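PDB 4OUS: caprin-2 from Danio rerio, which probably acts in canonical Wnt signalling through its C-terminal C1q domain, a calcium-binding jelly-roll module that assembles as a trimer. Local coordinates for residues P48-Y53 and V99-Q104; A63-L68 and G87-E92; M73-V78 and Q104-W109. The protein carries 1 engineered substitution. All coordinates share one frame; numbering follows the deposited sequence.

Contact 1 (P48-Y53 and V99-Q104)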
loop_
_atom_site.group_PDB
_atom_site.type_symbol
_atom_site.label_atom_id
_atom_site.label_comp_id
_atom_site.label_asym_id
_atom_site.label_seq_id
_atom_site.Cartn_x
_atom_site.Cartn_y
_atom_site.Cartn_z
ATOM N N PRO A 48 7.398 -19.670 -9.124
ATOM C CA PRO A 48 8.381 -20.459 -9.878
ATOM C C PRO A 48 9.474 -21.070 -9.010
ATOM O O PRO A 48 10.232 -21.913 -9.486
ATOM C CB PRO A 48 8.989 -19.429 -10.822
ATOM C CG PRO A 48 8.976 -18.172 -10.010
ATOM C CD PRO A 48 7.696 -18.226 -9.197
ATOM N N ALA A 49 9.564 -20.624 -7.763
ATOM C CA ALA A 49 10.640 -21.035 -6.880
ATOM C C ALA A 49 10.236 -20.753 -5.452
ATOM O O ALA A 49 9.785 -19.654 -5.129
ATOM C CB ALA A 49 11.933 -20.311 -7.227
ATOM N N THR A 50 10.377 -21.757 -4.602
ATOM C CA THR A 50 10.039 -21.611 -3.200
ATOM C C THR A 50 10.781 -20.410 -2.623
ATOM O O THR A 50 11.957 -20.192 -2.920
ATOM C CB THR A 50 10.365 -22.907 -2.451
ATOM O OG1 THR A 50 9.532 -23.948 -2.981
ATOM C CG2 THR A 50 10.125 -22.773 -0.959
ATOM N N GLY A 51 10.068 -19.593 -1.855
ATOM C CA GLY A 51 10.655 -18.394 -1.294
ATOM C C GLY A 51 9.610 -17.461 -0.725
ATOM O O GLY A 51 8.423 -17.787 -0.694
ATOM N N ALA A 52 10.062 -16.297 -0.266
ATOM C CA ALA A 52 9.186 -15.277 0.291
ATOM C C ALA A 52 8.889 -14.248 -0.787
ATOM O O ALA A 52 9.802 -13.769 -1.463
ATOM C CB ALA A 52 9.822 -14.620 1.502
ATOM N N TYR A 53 7.608 -13.920 -0.932
ATOM C CA TYR A 53 7.106 -13.016 -1.962
ATOM C C TYR A 53 6.249 -11.922 -1.338
ATOM O O TYR A 53 5.512 -12.183 -0.388
ATOM C CB TYR A 53 6.279 -13.790 -2.997
ATOM C CG TYR A 53 7.082 -14.745 -3.856
ATOM C CD1 TYR A 53 7.389 -14.428 -5.171
ATOM C CD2 TYR A 53 7.536 -15.964 -3.357
ATOM C CE1 TYR A 53 8.123 -15.287 -5.969
ATOM C CE2 TYR A 53 8.280 -16.833 -4.151
ATOM C CZ TYR A 53 8.569 -16.487 -5.460
ATOM O OH TYR A 53 9.301 -17.323 -6.274
ATOM N N VAL A 99 3.260 -10.431 2.924
ATOM C CA VAL A 99 4.505 -11.125 2.625
ATOM C C VAL A 99 4.263 -12.595 2.923
ATOM O O VAL A 99 3.976 -12.961 4.065
ATOM C CB VAL A 99 5.704 -10.611 3.442
ATOM C CG1 VAL A 99 6.992 -11.263 2.942
ATOM C CG2 VAL A 99 5.793 -9.098 3.359
ATOM N N LEU A 100 4.357 -13.426 1.890
ATOM C CA LEU A 100 3.980 -14.829 1.990
ATOM C C LEU A 100 5.127 -15.757 1.659
ATOM O O LEU A 100 5.894 -15.509 0.729
ATOM C CB LEU A 100 2.826 -15.147 1.044
ATOM C CG LEU A 100 1.542 -14.334 1.189
ATOM C CD1 LEU A 100 0.543 -14.778 0.136
ATOM C CD2 LEU A 100 0.955 -14.468 2.587
ATOM N N GLN A 101 5.211 -16.848 2.414
ATOM C CA GLN A 101 6.087 -17.958 2.093
ATOM C C GLN A 101 5.378 -18.848 1.086
ATOM O O GLN A 101 4.353 -19.448 1.409
ATOM C CB GLN A 101 6.434 -18.751 3.354
ATOM C CG GLN A 101 7.297 -19.972 3.104
ATOM C CD GLN A 101 8.697 -19.604 2.671
ATOM O OE1 GLN A 101 9.351 -18.764 3.290
ATOM N NE2 GLN A 101 9.165 -20.225 1.595
ATOM N N LEU A 102 5.915 -18.934 -0.125
ATOM C CA LEU A 102 5.310 -19.746 -1.172
ATOM C C LEU A 102 6.185 -20.939 -1.504
ATOM O O LEU A 102 7.404 -20.897 -1.341
ATOM C CB LEU A 102 5.077 -18.928 -2.441
ATOM C CG LEU A 102 4.194 -17.689 -2.324
ATOM C CD1 LEU A 102 4.080 -17.027 -3.684
ATOM C CD2 LEU A 102 2.823 -18.034 -1.774
ATOM N N PHE A 103 5.542 -21.996 -1.985
ATOM C CA PHE A 103 6.234 -23.148 -2.538
ATOM C C PHE A 103 6.043 -23.158 -4.033
ATOM O O PHE A 103 5.016 -22.693 -4.527
ATOM C CB PHE A 103 5.709 -24.438 -1.927
ATOM C CG PHE A 103 6.003 -24.562 -0.474
ATOM C CD1 PHE A 103 7.130 -25.243 -0.045
ATOM C CD2 PHE A 103 5.169 -23.984 0.469
ATOM C CE1 PHE A 103 7.416 -25.356 1.300
ATOM C CE2 PHE A 103 5.448 -24.094 1.817
ATOM C CZ PHE A 103 6.575 -24.781 2.233
ATOM N N GLN A 104 7.028 -23.681 -4.754
ATOM C CA GLN A 104 6.929 -23.760 -6.202
ATOM C C GLN A 104 5.599 -24.388 -6.602
ATOM O O GLN A 104 5.205 -25.432 -6.078
ATOM C CB GLN A 104 8.097 -24.553 -6.785
ATOM C CG GLN A 104 8.091 -24.577 -8.305
ATOM C CD GLN A 104 9.303 -25.270 -8.890
ATOM O OE1 GLN A 104 10.272 -25.548 -8.185
ATOM N NE2 GLN A 104 9.255 -25.548 -10.188
HETATM O O HOH W 1 11.697 -24.254 -5.715
#
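The ring of Y53 meets L102 obliquely, with CD1 of L102 3.6 Å from CD2 of Y53 and the two side chains crossing at about a right angle. At the ring's edge, close to its plane, lies the carbonyl O of L100; in plane at the phenol end, Y53 OH gives a 2.6 Å hydrogen bond to A49 O, arriving on a lone pair. The F103 ring is approached obliquely by CG2 of T50. The backbones pair antiparallel: G51 and L102 exchange two hydrogen bonds, as do Y53 and L100, while A52 and Q101 form the non-hydrogen-bonded pair. T50 extends the pairing past the strand ends. Its OG1, held beside its own backbone N (chi1 -63°), accepts a 3.1 Å hydrogen bond from Q104 N, and one water joins T50 N to OE1 of Q104, whose extended chain runs alongside P48 O. L131 and C47 add to the packing around Y53, whereas A52 packs on L34 of the second subunit. The chemistry is thus divided: a buried tyrosine pins the P48-T50 loop by its hydroxyl while its ring packs on leucine, and a threonine hydroxyl replaces the backbone acceptor where the strands end.

Contact 2 (A63-L68 and G87-E92)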
loop_
_atom_site.group_PDB
_atom_site.type_symbol
_atom_site.label_atom_id
_atom_site.label_comp_id
_atom_site.label_asym_id
_atom_site.label_seq_id
_atom_site.Cartn_x
_atom_site.Cartn_y
_atom_site.Cartn_z
ATOM N N ALA A 63 -19.159 2.935 -8.460
ATOM C CA ALA A 63 -19.986 3.796 -7.630
ATOM C C ALA A 63 -21.420 3.280 -7.623
ATOM O O ALA A 63 -22.327 3.886 -8.205
ATOM C CB ALA A 63 -19.923 5.232 -8.122
ATOM N N ILE A 64 -21.593 2.133 -6.974
ATOM C CA ILE A 64 -22.886 1.494 -6.791
ATOM C C ILE A 64 -23.050 1.142 -5.322
ATOM O O ILE A 64 -22.069 1.084 -4.576
ATOM C CB ILE A 64 -23.035 0.216 -7.644
ATOM C CG1 ILE A 64 -21.985 -0.825 -7.248
ATOM C CG2 ILE A 64 -22.953 0.545 -9.133
ATOM C CD1 ILE A 64 -22.122 -2.147 -7.978
ATOM N N SER A 65 -24.292 0.899 -4.914
ATOM C CA SER A 65 -24.616 0.593 -3.524
ATOM C C SER A 65 -24.455 -0.894 -3.220
ATOM O O SER A 65 -25.363 -1.537 -2.695
ATOM C CB SER A 65 -26.044 1.037 -3.206
ATOM O OG SER A 65 -26.206 2.424 -3.447
ATOM N N VAL A 66 -23.305 -1.434 -3.600
ATOM C CA VAL A 66 -22.867 -2.768 -3.218
ATOM C C VAL A 66 -21.441 -2.610 -2.714
ATOM O O VAL A 66 -20.612 -2.010 -3.399
ATOM C CB VAL A 66 -22.899 -3.762 -4.400
ATOM C CG1 VAL A 66 -22.456 -5.150 -3.946
ATOM C CG2 VAL A 66 -24.282 -3.814 -5.037
ATOM N N PRO A 67 -21.145 -3.118 -1.514
ATOM C CA PRO A 67 -19.784 -2.987 -0.995
ATOM C C PRO A 67 -18.805 -3.848 -1.771
ATOM O O PRO A 67 -19.186 -4.860 -2.367
ATOM C CB PRO A 67 -19.913 -3.482 0.444
ATOM C CG PRO A 67 -21.055 -4.454 0.383
ATOM C CD PRO A 67 -22.027 -3.811 -0.561
ATOM N N LEU A 68 -17.542 -3.443 -1.743
ATOM C CA LEU A 68 -16.468 -4.184 -2.379
ATOM C C LEU A 68 -15.696 -4.994 -1.345
ATOM O O LEU A 68 -15.188 -4.437 -0.370
ATOM C CB LEU A 68 -15.530 -3.233 -3.119
ATOM C CG LEU A 68 -14.388 -3.901 -3.879
ATOM C CD1 LEU A 68 -14.927 -4.709 -5.045
ATOM C CD2 LEU A 68 -13.358 -2.891 -4.364
ATOM N N GLY A 87 -21.499 5.365 0.892
ATOM C CA GLY A 87 -22.944 5.391 0.771
ATOM C C GLY A 87 -23.552 6.370 -0.214
ATOM O O GLY A 87 -24.769 6.345 -0.430
ATOM N N ALA A 88 -22.736 7.232 -0.814
ATOM C CA ALA A 88 -23.256 8.257 -1.725
ATOM C C ALA A 88 -24.121 7.711 -2.884
ATOM O O ALA A 88 -25.204 8.241 -3.123
ATOM C CB ALA A 88 -22.111 9.109 -2.278
ATOM N N PRO A 89 -23.676 6.658 -3.601
ATOM C CA PRO A 89 -22.425 5.899 -3.554
ATOM C C PRO A 89 -21.351 6.533 -4.425
ATOM O O PRO A 89 -21.621 7.027 -5.519
ATOM C CB PRO A 89 -22.832 4.530 -4.091
ATOM C CG PRO A 89 -23.892 4.836 -5.078
ATOM C CD PRO A 89 -24.622 6.063 -4.566
ATOM N N ASP A 90 -20.129 6.521 -3.915
ATOM C CA ASP A 90 -18.978 7.059 -4.622
ATOM C C ASP A 90 -17.989 5.920 -4.836
ATOM O O ASP A 90 -18.153 4.825 -4.288
ATOM C CB ASP A 90 -18.348 8.197 -3.811
ATOM C CG ASP A 90 -17.545 9.183 -4.660
ATOM O OD1 ASP A 90 -17.101 8.840 -5.774
ATOM O OD2 ASP A 90 -17.353 10.324 -4.188
ATOM N N HIS A 91 -16.959 6.171 -5.631
ATOM C CA HIS A 91 -15.860 5.231 -5.717
ATOM C C HIS A 91 -15.127 5.191 -4.380
ATOM O O HIS A 91 -15.143 6.149 -3.601
ATOM C CB HIS A 91 -14.898 5.615 -6.836
ATOM C CG HIS A 91 -15.546 5.712 -8.181
ATOM N ND1 HIS A 91 -15.967 4.610 -8.891
ATOM C CD2 HIS A 91 -15.836 6.789 -8.948
ATOM C CE1 HIS A 91 -16.494 5.002 -10.036
ATOM N NE2 HIS A 91 -16.428 6.318 -10.095
ATOM N N GLU A 92 -14.509 4.054 -4.122
ATOM C CA GLU A 92 -13.764 3.788 -2.908
ATOM C C GLU A 92 -12.765 2.696 -3.235
ATOM O O GLU A 92 -12.971 1.950 -4.191
ATOM C CB GLU A 92 -14.665 3.338 -1.758
ATOM C CG GLU A 92 -14.786 4.256 -0.554
ATOM C CD GLU A 92 -13.494 4.331 0.271
ATOM O OE1 GLU A 92 -12.383 4.100 -0.259
ATOM O OE2 GLU A 92 -13.604 4.477 1.505
#
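Two loops meet at the end of the C1q domain that carries the calcium ion, and A63, from 63-68, points its CB toward the other loop, 87-92, and carries most of the contact from its side. That CB sits over one face of the H91 imidazole, 4.0 Å from the ring centroid and 14° off the ring normal, a CH-pi contact displaced toward the rim of the ring. The same methyl lies 3.6 Å from the carbonyl O of P89. P89 follows a cis peptide bond, and its ring leans against the 63-65 backbone: CB is 3.6 Å from I64 O, and CG is 3.7 Å from OG of S65, the residue at the centre of an inverse gamma turn. These are van der Waals contacts.

The polar bonds are made within 87-92 and to residues outside the two loops. CB of H91 points away from 63-68, but with CG beside its own backbone N (chi1 -57°) the ring comes back over A63, where ND1 bonds to K61 O; the ring also meets Y118 edge-to-face. Next to it, D90 OD1 takes a 2.7 Å hydrogen bond from H91 N on its anti side and a second from Y83 OH of the third subunit, while D90 OD2 accepts from N85 of that subunit; three neutral donors probably favour the charged carboxylate. The side chain of H91 is about 9 Å from the calcium ion. The 87-92 loop brings E92 to this ion, shared with E92 of the second and third subunits, as in several calcium-binding C1q-type trimers.

Contact 3 (M73-V78 and Q104-W109)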
loop_
_atom_site.group_PDB
_atom_site.type_symbol
_atom_site.label_atom_id
_atom_site.label_comp_id
_atom_site.label_asym_id
_atom_site.label_seq_id
_atom_site.Cartn_x
_atom_site.Cartn_y
_atom_site.Cartn_z
ATOM N N MET A 73 -5.797 -14.522 -2.296
ATOM C CA MET A 73 -5.841 -15.970 -2.172
ATOM C C MET A 73 -4.479 -16.579 -2.411
ATOM O O MET A 73 -3.745 -16.136 -3.297
ATOM C CB MET A 73 -6.817 -16.561 -3.189
ATOM C CG MET A 73 -8.195 -15.920 -3.208
ATOM S SD MET A 73 -9.147 -16.213 -1.696
ATOM C CE MET A 73 -9.352 -17.988 -1.768
ATOM N N ARG A 74 -4.151 -17.614 -1.646
ATOM C CA ARG A 74 -3.042 -18.489 -1.995
ATOM C C ARG A 74 -3.644 -19.880 -2.129
ATOM O O ARG A 74 -4.165 -20.441 -1.159
ATOM C CB ARG A 74 -1.926 -18.448 -0.948
ATOM C CG ARG A 74 -0.682 -19.234 -1.339
ATOM C CD ARG A 74 -0.729 -20.684 -0.872
ATOM N NE ARG A 74 -0.481 -20.826 0.558
ATOM C CZ ARG A 74 -1.392 -21.171 1.462
ATOM N NH1 ARG A 74 -1.026 -21.290 2.732
ATOM N NH2 ARG A 74 -2.653 -21.394 1.115
ATOM N N ASN A 75 -3.585 -20.413 -3.345
ATOM C CA ASN A 75 -4.330 -21.615 -3.717
ATOM C C ASN A 75 -5.810 -21.386 -3.370
ATOM O O ASN A 75 -6.419 -20.491 -3.958
ATOM C CB ASN A 75 -3.704 -22.859 -3.079
ATOM C CG ASN A 75 -2.280 -23.082 -3.575
ATOM O OD1 ASN A 75 -1.931 -22.652 -4.678
ATOM N ND2 ASN A 75 -1.455 -23.734 -2.767
ATOM N N GLU A 76 -6.392 -22.131 -2.436
ATOM C CA GLU A 76 -7.813 -21.955 -2.123
ATOM C C GLU A 76 -8.055 -21.254 -0.776
ATOM O O GLU A 76 -9.178 -21.256 -0.264
ATOM C CB GLU A 76 -8.521 -23.320 -2.135
ATOM C CG GLU A 76 -8.108 -24.234 -0.992
ATOM C CD GLU A 76 -8.121 -25.711 -1.349
ATOM O OE1 GLU A 76 -8.805 -26.090 -2.320
ATOM O OE2 GLU A 76 -7.428 -26.490 -0.658
ATOM N N GLU A 77 -7.019 -20.635 -0.219
ATOM C CA GLU A 77 -7.092 -20.048 1.115
ATOM C C GLU A 77 -7.038 -18.522 1.096
ATOM O O GLU A 77 -6.185 -17.935 0.427
ATOM C CB GLU A 77 -5.941 -20.584 1.969
ATOM C CG GLU A 77 -5.954 -20.112 3.407
ATOM C CD GLU A 77 -4.803 -20.667 4.229
ATOM O OE1 GLU A 77 -3.990 -21.450 3.690
ATOM O OE2 GLU A 77 -4.706 -20.307 5.424
ATOM N N VAL A 78 -7.924 -17.888 1.859
ATOM C CA VAL A 78 -7.877 -16.449 2.070
ATOM C C VAL A 78 -6.681 -16.087 2.947
ATOM O O VAL A 78 -6.562 -16.571 4.076
ATOM C CB VAL A 78 -9.178 -15.935 2.729
ATOM C CG1 VAL A 78 -9.045 -14.465 3.128
ATOM C CG2 VAL A 78 -10.367 -16.143 1.807
ATOM N N GLN A 104 7.028 -23.681 -4.754
ATOM C CA GLN A 104 6.929 -23.760 -6.202
ATOM C C GLN A 104 5.599 -24.388 -6.602
ATOM O O GLN A 104 5.205 -25.432 -6.078
ATOM C CB GLN A 104 8.097 -24.553 -6.785
ATOM C CG GLN A 104 8.091 -24.577 -8.305
ATOM C CD GLN A 104 9.303 -25.270 -8.890
ATOM O OE1 GLN A 104 10.272 -25.548 -8.185
ATOM N NE2 GLN A 104 9.255 -25.548 -10.188
ATOM N N GLY A 105 4.895 -23.724 -7.508
ATOM C CA GLY A 105 3.611 -24.211 -7.976
ATOM C C GLY A 105 2.414 -23.570 -7.297
ATOM O O GLY A 105 1.307 -23.616 -7.834
ATOM N N ASP A 106 2.612 -22.986 -6.114
ATOM C CA ASP A 106 1.541 -22.240 -5.458
ATOM C C ASP A 106 1.033 -21.128 -6.365
ATOM O O ASP A 106 1.798 -20.539 -7.138
ATOM C CB ASP A 106 2.011 -21.615 -4.143
ATOM C CG ASP A 106 2.109 -22.609 -3.010
ATOM O OD1 ASP A 106 1.621 -23.751 -3.152
ATOM O OD2 ASP A 106 2.667 -22.225 -1.959
ATOM N N GLN A 107 -0.253 -20.826 -6.256
ATOM C CA GLN A 107 -0.824 -19.735 -7.030
ATOM C C GLN A 107 -1.420 -18.664 -6.133
ATOM O O GLN A 107 -2.081 -18.967 -5.137
ATOM C CB GLN A 107 -1.863 -20.280 -8.001
ATOM C CG GLN A 107 -1.220 -21.123 -9.095
ATOM C CD GLN A 107 -2.204 -21.587 -10.139
ATOM O OE1 GLN A 107 -3.318 -21.991 -9.816
ATOM N NE2 GLN A 107 -1.797 -21.536 -11.401
ATOM N N VAL A 108 -1.156 -17.411 -6.477
ATOM C CA VAL A 108 -1.648 -16.285 -5.707
ATOM C C VAL A 108 -2.492 -15.427 -6.646
ATOM O O VAL A 108 -2.098 -15.177 -7.791
ATOM C CB VAL A 108 -0.488 -15.481 -5.083
ATOM C CG1 VAL A 108 -1.006 -14.251 -4.359
ATOM C CG2 VAL A 108 0.315 -16.364 -4.131
ATOM N N TRP A 109 -3.664 -15.012 -6.179
ATOM C CA TRP A 109 -4.639 -14.360 -7.038
ATOM C C TRP A 109 -5.606 -13.557 -6.185
ATOM O O TRP A 109 -5.666 -13.743 -4.967
ATOM C CB TRP A 109 -5.388 -15.395 -7.893
ATOM C CG TRP A 109 -6.000 -16.553 -7.134
ATOM C CD1 TRP A 109 -5.335 -17.615 -6.578
ATOM C CD2 TRP A 109 -7.394 -16.774 -6.880
ATOM N NE1 TRP A 109 -6.229 -18.475 -5.993
ATOM C CE2 TRP A 109 -7.499 -17.982 -6.164
ATOM C CE3 TRP A 109 -8.560 -16.066 -7.190
ATOM C CZ2 TRP A 109 -8.727 -18.498 -5.746
ATOM C CZ3 TRP A 109 -9.779 -16.583 -6.783
ATOM C CH2 TRP A 109 -9.852 -17.787 -6.066
HETATM O O HOH W 2 2.391 -21.293 0.475
#
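M73 lays its side chain over the indole of W109. Its CB rests 3.4 Å from CE2 of W109 and over the five-membered ring, 18° off the ring normal, a tight CH-pi contact. CG then moves across to the six-membered ring, 3.7 Å from CZ2 of W109, and SD stands above that ring at 4.9 Å from its centroid, a Met-aromatic contact at some distance; bends at chi2 and chi3 bring CE to 4.1 Å from CZ2 of W109. The indole is also fixed at its edge, where NE1 donates to a lone pair of N75 O.

N75 is the second residue of the type II' turn R74-E77. Its N bonds to Q107 O, its OD1 accepts from Q107 N at 2.9 Å, and its ND2 reaches D106 OD1 from above the carboxylate plane, the two flat groups 79° apart. D106 OD2 also accepts from F103 N, and one water donates to it and accepts from R74 NE, linking the opposite charges. R74 makes a salt bridge to E77, NH1 and NH2 both donating end-on to OE1.

M73 and W109 form a hydrogen-bonded pair, with a bond each way, and R74 and V108 the non-hydrogen-bonded pair. The hairpin of strands 68-74 and 77-84 thus pairs antiparallel, through 68-74, with strand 107-114, whose opposite edge continues to strand 44-46; R44 there forms a cation-pi contact with W109.

Overall arrangement
Contacts 1 and 3 are neighbours, their centres 10 Å apart, and both include Q104. They meet where CD2 of L102 packs against CG of R74 at 3.7 Å and against CG2 of V108 at 3.8 Å, bringing the two sheets of the sandwich together. The 99-104 and 104-109 segments run on from each other, so the chain leaves one sheet in contact 1 and enters the other in contact 3. Contact 2 sits on the far side of the chain's centre: its centre is about 35 Å from that of contact 1 and 28 Å from that of contact 3. Its 87-92 segment ends in E92, a calcium ligand.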